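Local coordinates for protein glycosyl hydrolase, family 38 (Enterococcus faecalis, PDB 5KBP) that probably hydrolyses alpha-mannosidic linkages as a metal-binding glycoside hydrolase of family 38, at residues K8-S13 with I259-D264; S603-Q608 with T647-M652; F660-I665 with T775-L780. All coordinates share one frame; numbering follows the deposited sequence.

Interaction 1. Residues K8-S13 with I259-D264; sequences KVYIVS and IHSNFD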
loop_
_atom_site.group_PDB
_atom_site.type_symbol
_atom_site.label_atom_id
_atom_site.label_comp_id
_atom_site.label_asym_id
_atom_site.label_seq_id
_atom_site.Cartn_x
_atom_site.Cartn_y
_atom_site.Cartn_z
ATOM N N LYS A 8 -10.206 47.941 3.870
ATOM C CA LYS A 8 -10.792 46.717 4.399
ATOM C C LYS A 8 -9.760 45.601 4.382
ATOM O O LYS A 8 -9.055 45.412 3.384
ATOM C CB LYS A 8 -12.028 46.309 3.597
ATOM C CG LYS A 8 -13.191 47.278 3.735
ATOM C CD LYS A 8 -14.506 46.626 3.348
ATOM C CE LYS A 8 -15.681 47.545 3.633
ATOM N NZ LYS A 8 -16.984 46.855 3.435
ATOM N N VAL A 9 -9.679 44.862 5.485
ATOM C CA VAL A 9 -8.703 43.795 5.664
ATOM C C VAL A 9 -9.472 42.486 5.772
ATOM O O VAL A 9 -10.153 42.238 6.775
ATOM C CB VAL A 9 -7.824 44.030 6.898
ATOM C CG1 VAL A 9 -6.759 42.963 6.997
ATOM C CG2 VAL A 9 -7.193 45.415 6.845
ATOM N N TYR A 10 -9.369 41.647 4.743
ATOM C CA TYR A 10 -10.095 40.383 4.675
ATOM C C TYR A 10 -9.190 39.268 5.187
ATOM O O TYR A 10 -8.179 38.937 4.557
ATOM C CB TYR A 10 -10.562 40.104 3.248
ATOM C CG TYR A 10 -11.531 41.134 2.711
ATOM C CD1 TYR A 10 -11.074 42.331 2.175
ATOM C CD2 TYR A 10 -12.902 40.913 2.741
ATOM C CE1 TYR A 10 -11.951 43.276 1.686
ATOM C CE2 TYR A 10 -13.788 41.853 2.253
ATOM C CZ TYR A 10 -13.306 43.033 1.725
ATOM O OH TYR A 10 -14.181 43.976 1.236
ATOM N N ILE A 11 -9.559 38.686 6.323
ATOM C CA ILE A 11 -8.776 37.640 6.971
ATOM C C ILE A 11 -9.446 36.303 6.675
ATOM O O ILE A 11 -10.555 36.032 7.148
ATOM C CB ILE A 11 -8.654 37.890 8.478
ATOM C CG1 ILE A 11 -7.989 39.246 8.722
ATOM C CG2 ILE A 11 -7.867 36.771 9.141
ATOM C CD1 ILE A 11 -8.215 39.802 10.103
ATOM N N VAL A 12 -8.774 35.464 5.893
ATOM C CA VAL A 12 -9.293 34.165 5.483
ATOM C C VAL A 12 -8.508 33.094 6.227
ATOM O O VAL A 12 -7.323 32.870 5.946
ATOM C CB VAL A 12 -9.202 33.967 3.964
ATOM C CG1 VAL A 12 -9.632 32.555 3.583
ATOM C CG2 VAL A 12 -10.053 35.003 3.242
ATOM N N SER A 13 -9.163 32.430 7.177
ATOM C CA SER A 13 -8.544 31.323 7.890
ATOM C C SER A 13 -8.518 30.080 7.009
ATOM O O SER A 13 -9.477 29.793 6.285
ATOM C CB SER A 13 -9.294 31.037 9.190
ATOM O OG SER A 13 -9.212 32.141 10.074
ATOM N N ILE A 259 -12.107 42.166 8.836
ATOM C CA ILE A 259 -13.278 41.320 8.643
ATOM C C ILE A 259 -12.812 39.878 8.500
ATOM O O ILE A 259 -12.004 39.570 7.615
ATOM C CB ILE A 259 -14.090 41.737 7.406
ATOM C CG1 ILE A 259 -14.399 43.235 7.437
ATOM C CG2 ILE A 259 -15.375 40.926 7.315
ATOM C CD1 ILE A 259 -15.081 43.742 6.185
ATOM N N HIS A 260 -13.316 38.999 9.362
ATOM C CA HIS A 260 -13.171 37.570 9.124
ATOM C C HIS A 260 -14.033 37.199 7.925
ATOM O O HIS A 260 -15.261 37.328 7.974
ATOM C CB HIS A 260 -13.578 36.769 10.359
ATOM C CG HIS A 260 -12.938 35.417 10.438
ATOM N ND1 HIS A 260 -13.588 34.311 10.941
ATOM C CD2 HIS A 260 -11.701 34.996 10.079
ATOM C CE1 HIS A 260 -12.782 33.265 10.884
ATOM N NE2 HIS A 260 -11.631 33.655 10.366
ATOM N N SER A 261 -13.395 36.769 6.838
ATOM C CA SER A 261 -14.115 36.615 5.580
ATOM C C SER A 261 -13.782 35.305 4.877
ATOM O O SER A 261 -13.419 34.314 5.519
ATOM C CB SER A 261 -13.812 37.799 4.659
ATOM O OG SER A 261 -14.718 37.852 3.570
ATOM N N ASN A 262 -13.910 35.300 3.554
ATOM C CA ASN A 262 -13.715 34.101 2.752
ATOM C C ASN A 262 -13.440 34.529 1.317
ATOM O O ASN A 262 -13.632 35.689 0.948
ATOM C CB ASN A 262 -14.931 33.172 2.831
ATOM C CG ASN A 262 -16.233 33.896 2.552
ATOM O OD1 ASN A 262 -16.582 34.143 1.398
ATOM N ND2 ASN A 262 -16.963 34.235 3.609
ATOM N N PHE A 263 -12.993 33.567 0.507
ATOM C CA PHE A 263 -12.590 33.883 -0.859
ATOM C C PHE A 263 -13.764 34.335 -1.718
ATOM O O PHE A 263 -13.582 35.161 -2.620
ATOM C CB PHE A 263 -11.898 32.681 -1.495
ATOM C CG PHE A 263 -10.445 32.573 -1.150
ATOM C CD1 PHE A 263 -9.553 33.544 -1.572
ATOM C CD2 PHE A 263 -9.968 31.503 -0.411
ATOM C CE1 PHE A 263 -8.213 33.455 -1.261
ATOM C CE2 PHE A 263 -8.628 31.407 -0.097
ATOM C CZ PHE A 263 -7.750 32.384 -0.523
ATOM N N ASP A 264 -14.967 33.817 -1.463
ATOM C CA ASP A 264 -16.130 34.232 -2.243
ATOM C C ASP A 264 -16.436 35.710 -2.033
ATOM O O ASP A 264 -16.684 36.447 -2.994
ATOM C CB ASP A 264 -17.340 33.374 -1.875
ATOM C CG ASP A 264 -17.186 31.936 -2.316
ATOM O OD1 ASP A 264 -16.703 31.711 -3.446
ATOM O OD2 ASP A 264 -17.543 31.032 -1.533
HETATM O O HOH W 1 -11.997 32.452 6.866
#

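Interaction 2. Residues S603-Q608 with T647-M652; sequences SYQIKQ and TTMVTM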
loop_
_atom_site.group_PDB
_atom_site.type_symbol
_atom_site.label_atom_id
_atom_site.label_comp_id
_atom_site.label_asym_id
_atom_site.label_seq_id
_atom_site.Cartn_x
_atom_site.Cartn_y
_atom_site.Cartn_z
ATOM N N SER A 603 15.444 -5.141 -35.037
ATOM C CA SER A 603 15.876 -4.560 -33.775
ATOM C C SER A 603 17.336 -4.902 -33.518
ATOM O O SER A 603 17.810 -5.985 -33.869
ATOM C CB SER A 603 15.017 -5.050 -32.599
ATOM O OG SER A 603 15.222 -6.432 -32.362
ATOM N N TYR A 604 18.040 -3.959 -32.894
ATOM C CA TYR A 604 19.434 -4.122 -32.504
ATOM C C TYR A 604 19.573 -3.959 -30.997
ATOM O O TYR A 604 18.870 -3.151 -30.382
ATOM C CB TYR A 604 20.333 -3.096 -33.204
ATOM C CG TYR A 604 20.779 -3.490 -34.593
ATOM C CD1 TYR A 604 19.918 -3.388 -35.676
ATOM C CD2 TYR A 604 22.069 -3.948 -34.822
ATOM C CE1 TYR A 604 20.327 -3.741 -36.946
ATOM C CE2 TYR A 604 22.487 -4.303 -36.091
ATOM C CZ TYR A 604 21.610 -4.196 -37.148
ATOM O OH TYR A 604 22.016 -4.545 -38.414
ATOM N N GLN A 605 20.488 -4.724 -30.410
ATOM C CA GLN A 605 20.847 -4.577 -29.007
ATOM C C GLN A 605 22.182 -3.855 -28.914
ATOM O O GLN A 605 23.158 -4.262 -29.553
ATOM C CB GLN A 605 20.935 -5.933 -28.308
ATOM C CG GLN A 605 21.137 -5.832 -26.803
ATOM C CD GLN A 605 21.733 -7.090 -26.204
ATOM O OE1 GLN A 605 22.805 -7.537 -26.612
ATOM N NE2 GLN A 605 21.042 -7.666 -25.226
ATOM N N ILE A 606 22.220 -2.782 -28.130
ATOM C CA ILE A 606 23.434 -2.006 -27.909
ATOM C C ILE A 606 23.807 -2.132 -26.439
ATOM O O ILE A 606 23.042 -1.713 -25.562
ATOM C CB ILE A 606 23.254 -0.532 -28.303
ATOM C CG1 ILE A 606 22.816 -0.420 -29.764
ATOM C CG2 ILE A 606 24.546 0.236 -28.072
ATOM C CD1 ILE A 606 22.529 0.997 -30.208
ATOM N N LYS A 607 24.976 -2.706 -26.173
ATOM C CA LYS A 607 25.478 -2.888 -24.818
ATOM C C LYS A 607 26.689 -1.994 -24.594
ATOM O O LYS A 607 27.660 -2.051 -25.357
ATOM C CB LYS A 607 25.850 -4.349 -24.557
ATOM C CG LYS A 607 24.688 -5.224 -24.122
ATOM C CD LYS A 607 25.176 -6.604 -23.716
ATOM C CE LYS A 607 24.053 -7.449 -23.142
ATOM N NZ LYS A 607 24.553 -8.777 -22.688
ATOM N N GLN A 608 26.628 -1.176 -23.546
ATOM C CA GLN A 608 27.725 -0.301 -23.157
ATOM C C GLN A 608 27.949 -0.429 -21.658
ATOM O O GLN A 608 26.999 -0.321 -20.875
ATOM C CB GLN A 608 27.433 1.156 -23.526
ATOM C CG GLN A 608 27.335 1.420 -25.018
ATOM C CD GLN A 608 26.305 2.480 -25.350
ATOM O OE1 GLN A 608 25.280 2.592 -24.680
ATOM N NE2 GLN A 608 26.575 3.268 -26.385
ATOM N N THR A 647 22.049 -1.207 -21.602
ATOM C CA THR A 647 21.558 -2.026 -22.706
ATOM C C THR A 647 20.344 -1.344 -23.322
ATOM O O THR A 647 19.328 -1.149 -22.646
ATOM C CB THR A 647 21.199 -3.438 -22.234
ATOM O OG1 THR A 647 22.342 -4.043 -21.618
ATOM C CG2 THR A 647 20.754 -4.295 -23.412
ATOM N N THR A 648 20.449 -0.992 -24.601
ATOM C CA THR A 648 19.389 -0.303 -25.323
ATOM C C THR A 648 18.966 -1.141 -26.521
ATOM O O THR A 648 19.816 -1.642 -27.265
ATOM C CB THR A 648 19.847 1.084 -25.789
ATOM O OG1 THR A 648 20.321 1.836 -24.666
ATOM C CG2 THR A 648 18.695 1.836 -26.441
ATOM N N MET A 649 17.655 -1.292 -26.701
ATOM C CA MET A 649 17.089 -1.998 -27.844
ATOM C C MET A 649 16.536 -0.964 -28.820
ATOM O O MET A 649 15.537 -0.300 -28.530
ATOM C CB MET A 649 15.998 -2.971 -27.400
ATOM C CG MET A 649 16.507 -4.168 -26.613
ATOM S SD MET A 649 17.462 -5.321 -27.618
ATOM C CE MET A 649 16.214 -5.894 -28.769
ATOM N N VAL A 650 17.188 -0.828 -29.970
ATOM C CA VAL A 650 16.746 0.091 -31.012
ATOM C C VAL A 650 15.894 -0.689 -32.004
ATOM O O VAL A 650 16.375 -1.633 -32.638
ATOM C CB VAL A 650 17.938 0.760 -31.712
ATOM C CG1 VAL A 650 17.448 1.762 -32.749
ATOM C CG2 VAL A 650 18.841 1.435 -30.694
ATOM N N THR A 651 14.631 -0.294 -32.143
ATOM C CA THR A 651 13.666 -1.023 -32.954
ATOM C C THR A 651 13.140 -0.139 -34.075
ATOM O O THR A 651 12.860 1.048 -33.867
ATOM C CB THR A 651 12.498 -1.530 -32.097
ATOM O OG1 THR A 651 13.007 -2.263 -30.976
ATOM C CG2 THR A 651 11.589 -2.440 -32.915
ATOM N N MET A 652 13.009 -0.725 -35.264
ATOM C CA MET A 652 12.447 -0.053 -36.427
ATOM C C MET A 652 11.471 -0.992 -37.119
ATOM O O MET A 652 11.751 -2.184 -37.275
ATOM C CB MET A 652 13.540 0.378 -37.416
ATOM C CG MET A 652 13.013 0.740 -38.800
ATOM S SD MET A 652 14.283 0.753 -40.079
ATOM C CE MET A 652 15.283 2.121 -39.515
#

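Interaction 3. Residues F660-I665 with T775-L780; sequences FFETTI and TFKYGL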
loop_
_atom_site.group_PDB
_atom_site.type_symbol
_atom_site.label_atom_id
_atom_site.label_comp_id
_atom_site.label_asym_id
_atom_site.label_seq_id
_atom_site.Cartn_x
_atom_site.Cartn_y
_atom_site.Cartn_z
ATOM N N PHE A 660 12.199 3.409 -32.126
ATOM C CA PHE A 660 11.889 3.145 -30.727
ATOM C C PHE A 660 13.133 2.714 -29.963
ATOM O O PHE A 660 13.983 1.990 -30.489
ATOM C CB PHE A 660 10.809 2.069 -30.615
ATOM C CG PHE A 660 9.463 2.506 -31.121
ATOM C CD1 PHE A 660 9.138 2.383 -32.462
ATOM C CD2 PHE A 660 8.523 3.038 -30.255
ATOM C CE1 PHE A 660 7.899 2.784 -32.929
ATOM C CE2 PHE A 660 7.285 3.440 -30.715
ATOM C CZ PHE A 660 6.972 3.314 -32.053
ATOM N N PHE A 661 13.229 3.161 -28.712
ATOM C CA PHE A 661 14.335 2.818 -27.832
ATOM C C PHE A 661 13.804 2.215 -26.538
ATOM O O PHE A 661 12.727 2.581 -26.059
ATOM C CB PHE A 661 15.195 4.044 -27.507
ATOM C CG PHE A 661 15.636 4.811 -28.717
ATOM C CD1 PHE A 661 16.495 4.238 -29.639
ATOM C CD2 PHE A 661 15.200 6.108 -28.929
ATOM C CE1 PHE A 661 16.905 4.942 -30.754
ATOM C CE2 PHE A 661 15.607 6.818 -30.042
ATOM C CZ PHE A 661 16.462 6.234 -30.956
ATOM N N GLU A 662 14.577 1.288 -25.975
ATOM C CA GLU A 662 14.238 0.654 -24.701
ATOM C C GLU A 662 15.546 0.416 -23.952
ATOM O O GLU A 662 16.253 -0.559 -24.223
ATOM C CB GLU A 662 13.470 -0.644 -24.911
ATOM C CG GLU A 662 12.396 -0.900 -23.865
ATOM C CD GLU A 662 11.641 -2.192 -24.100
ATOM O OE1 GLU A 662 12.038 -3.228 -23.527
ATOM O OE2 GLU A 662 10.651 -2.174 -24.861
ATOM N N THR A 663 15.865 1.308 -23.020
ATOM C CA THR A 663 17.104 1.241 -22.258
ATOM C C THR A 663 16.836 0.614 -20.896
ATOM O O THR A 663 15.916 1.032 -20.186
ATOM C CB THR A 663 17.714 2.634 -22.087
ATOM O OG1 THR A 663 18.020 3.189 -23.373
ATOM C CG2 THR A 663 18.983 2.563 -21.253
ATOM N N THR A 664 17.636 -0.388 -20.538
ATOM C CA THR A 664 17.510 -1.083 -19.265
ATOM C C THR A 664 18.828 -1.021 -18.506
ATOM O O THR A 664 19.900 -1.227 -19.085
ATOM C CB THR A 664 17.102 -2.549 -19.460
ATOM O OG1 THR A 664 18.074 -3.213 -20.278
ATOM C CG2 THR A 664 15.740 -2.640 -20.124
ATOM N N ILE A 665 18.744 -0.731 -17.207
ATOM C CA ILE A 665 19.910 -0.666 -16.334
ATOM C C ILE A 665 19.581 -1.361 -15.019
ATOM O O ILE A 665 18.418 -1.522 -14.645
ATOM C CB ILE A 665 20.367 0.786 -16.052
ATOM C CG1 ILE A 665 19.295 1.541 -15.264
ATOM C CG2 ILE A 665 20.698 1.518 -17.346
ATOM C CD1 ILE A 665 19.734 2.904 -14.770
ATOM N N THR A 775 13.597 0.181 -16.701
ATOM C CA THR A 775 13.440 0.144 -18.150
ATOM C C THR A 775 12.827 1.460 -18.599
ATOM O O THR A 775 11.720 1.806 -18.174
ATOM C CB THR A 775 12.563 -1.031 -18.589
ATOM O OG1 THR A 775 13.167 -2.264 -18.180
ATOM C CG2 THR A 775 12.390 -1.028 -20.101
ATOM N N PHE A 776 13.540 2.187 -19.454
ATOM C CA PHE A 776 13.102 3.486 -19.949
ATOM C C PHE A 776 12.695 3.347 -21.410
ATOM O O PHE A 776 13.497 2.915 -22.244
ATOM C CB PHE A 776 14.208 4.530 -19.795
ATOM C CG PHE A 776 14.860 4.521 -18.442
ATOM C CD1 PHE A 776 14.228 5.091 -17.352
ATOM C CD2 PHE A 776 16.104 3.940 -18.262
ATOM C CE1 PHE A 776 14.824 5.080 -16.103
ATOM C CE2 PHE A 776 16.707 3.927 -17.018
ATOM C CZ PHE A 776 16.065 4.499 -15.937
ATOM N N LYS A 777 11.452 3.715 -21.713
ATOM C CA LYS A 777 10.907 3.638 -23.063
ATOM C C LYS A 777 10.819 5.042 -23.645
ATOM O O LYS A 777 10.176 5.922 -23.063
ATOM C CB LYS A 777 9.533 2.967 -23.063
ATOM C CG LYS A 777 9.557 1.507 -22.644
ATOM C CD LYS A 777 8.172 0.887 -22.729
ATOM C CE LYS A 777 8.196 -0.576 -22.319
ATOM N NZ LYS A 777 6.846 -1.199 -22.395
ATOM N N TYR A 778 11.460 5.244 -24.792
ATOM C CA TYR A 778 11.472 6.533 -25.469
ATOM C C TYR A 778 11.735 6.280 -26.951
ATOM O O TYR A 778 11.997 5.149 -27.368
ATOM C CB TYR A 778 12.506 7.477 -24.842
ATOM C CG TYR A 778 13.916 6.925 -24.767
ATOM C CD1 TYR A 778 14.262 5.968 -23.819
ATOM C CD2 TYR A 778 14.906 7.379 -25.627
ATOM C CE1 TYR A 778 15.548 5.467 -23.744
ATOM C CE2 TYR A 778 16.196 6.885 -25.557
ATOM C CZ TYR A 778 16.512 5.929 -24.614
ATOM O OH TYR A 778 17.793 5.432 -24.537
ATOM N N GLY A 779 11.653 7.342 -27.749
ATOM C CA GLY A 779 11.810 7.174 -29.183
ATOM C C GLY A 779 12.122 8.471 -29.893
ATOM O O GLY A 779 12.101 9.556 -29.308
ATOM N N LEU A 780 12.403 8.334 -31.188
ATOM C CA LEU A 780 12.826 9.437 -32.038
ATOM C C LEU A 780 11.950 9.484 -33.281
ATOM O O LEU A 780 11.537 8.442 -33.800
ATOM C CB LEU A 780 14.308 9.281 -32.428
ATOM C CG LEU A 780 15.011 10.284 -33.349
ATOM C CD1 LEU A 780 16.489 10.353 -32.995
ATOM C CD2 LEU A 780 14.845 9.899 -34.815
#

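Interaction 1. Residues K8-S13 with I259-D264
Three backbone hydrogen bonds join Val9 and Ile11 to Ile259 and Ser261 and fix a parallel register. Ile259 N donates to Val9 O at 2.8 Å. Ile11 N reaches back to Ile259 O at 2.9 Å and is almost straight, with 178° at the hydrogen. The third, Ser261 N to Ile11 O at 3.0 Å, is nearly as straight, yet its donor stands 37° out of the carbonyl plane, where the second chain is leaving its strand.

Among side chains, the polar link is His260 NE2 to Ser13 OG at 2.9 Å. The imidazole is brought across toward strand 7-13, with CG roughly anti to the backbone N (chi1 -155°), and the serine oxygen lies in the ring plane, at the edge. Bonds at both NE2 and ND1, the latter to Asn50 N, hold the imidazole's rotation, and Ser13 OG is itself bonded to Asn231 OD1. Tyr10 OH is bonded to His226 ND1. A water extends the ladder past the last direct bond, accepting from Ser13 N at 2.9 Å and donating to Ser261 O.

This pairing belongs to the parallel sheet of the family 38 N-terminal domain, in which strand 7-13 runs between strands 226-231 and 256-260. Asn262 then takes the N-cap of helix 263-270, its OD1 accepting from Asp265 N while its ND2 donates to Asn50 OD1.

Apolar packing follows the divergence of the chains. Val12 splits its two methyls: CG2 rests 3.8 Å from Asn262 CA, whereas CG1 meets Phe263 CE2 at 4.0 Å, the two side chains crossing at about a right angle.

The Tyr10 ring has contacts of its own: Ser261 OG sits at its edge, 3.7 Å from CD2, and Tyr266 meets it edge-to-face.

Interaction 2. Residues S603-Q608 with T647-M652
Gln605 and Met649 face each other as a non-hydrogen-bonded antiparallel pair, and their side chains meet on one face of this ladder. The methionine is bent at chi2 and chi3 (-69° and -64°), a fold that lays its end across the neighbouring strand. As a result SD comes to 3.6 Å from Gln605 CB, and CE carries on to 3.8 Å from Ser603 OG. Gln605 runs the other way along the same face: with CG anti to the backbone N, its extended chain slants over Thr647, and CG lies 3.7 Å from Thr647 CG2. Next to it Lys607 and Thr647 stand alongside each other and point the same way, Lys607 CG being 3.6 Å from Thr647 OG1. Thr647 therefore divides its two branches, the methyl going to the glutamine and the hydroxyl to the lysine stem.

The face bearing Tyr604, Ile606, Thr648 and Val650 is buried. There Ile606 reaches diagonally to Val650, CD1 to CG2 at 3.7 Å. The hydroxyl of Thr648 instead bonds Thr663 OG1.

Between the two faces, the hydrogen-bonded pairs Tyr604-Val650 and Ile606-Thr648 each exchange two bonds, of which Ile606 N to Thr648 O is the shortest at 2.8 Å. The segment axes are 162° apart, a regular twisted antiparallel pairing, and CA-H groups such as Thr647 CA, 3.2 Å from Ile606 O, add weak contacts between the amide bonds.

Both strands belong to the large antiparallel sheet of the C-terminal region: strand 591-597 flanks 601-613, strand 659-667 flanks 641-653, and strands 535-539 and 555-566 of a second sheet pack against the face of Ile606 and Val650.

Interaction 3. Residues F660-I665 with T775-L780
Tyr778 takes Phe661 CB over one ring face and Thr663 at its edge, in an antiparallel pairing within the large C-terminal beta sheet, where strand 772-783 adjoins 659-667. The tyrosine side chain leaves the backbone with CG between N and the carbonyl carbon (chi1 55°), which folds the ring back over the opposing strand. From CB outward, CG is 4.2 Å from Phe661 CB. That same methylene sits over one face of the ring, 3.7 Å from the centroid and 16° off the normal, a CH-pi contact. CD2 next meets Phe661 CD2 at 3.6 Å, and CE2 lies equally near that carbon and Phe661 CB; the two rings are oblique, their planes 39° apart. CE1 and CZ both approach Thr663 OG1, at the ring edge, and CZ also lies near Phe661 CB.

Beyond Tyr778, the Phe661 ring turns its edge to Leu780 CB. The ladder is held by paired backbone bonds, Phe661 with Tyr778 and Thr663 with Phe776, the shortest being Phe661 N to Tyr778 O and Phe776 N to Thr663 O, both 2.7 Å. On the more exposed face Glu662 and Lys777 run side by side, but their charged ends are not in contact.

At the tip, Tyr778 OH shares a 2.5 Å hydrogen bond with Thr663 OG1, in which either hydroxyl could be the donor.

How the interactions relate
From the N terminus, interaction 1 comes first: the opening strand pairs with residues some 250 positions later, closing a long loop of 245 residues, with more helix than strand, within the N-terminal domain. The other two lie in the C-terminal region, on the opposite side of the chain's centre; the centre of interaction 1 is about 61 Å from that of interaction 2 and 52 Å from that of interaction 3. Interaction 2 closes a loop of 38 residues before interaction 3 opens, and interaction 3 closes one of 109 residues containing no helix. No loops nest or cross. Interactions 2 and 3 touch through neighbouring strands 641-653 and 659-667, with Thr647 O 2.8 Å from Thr664 N, forming four consecutive strands of one sheet.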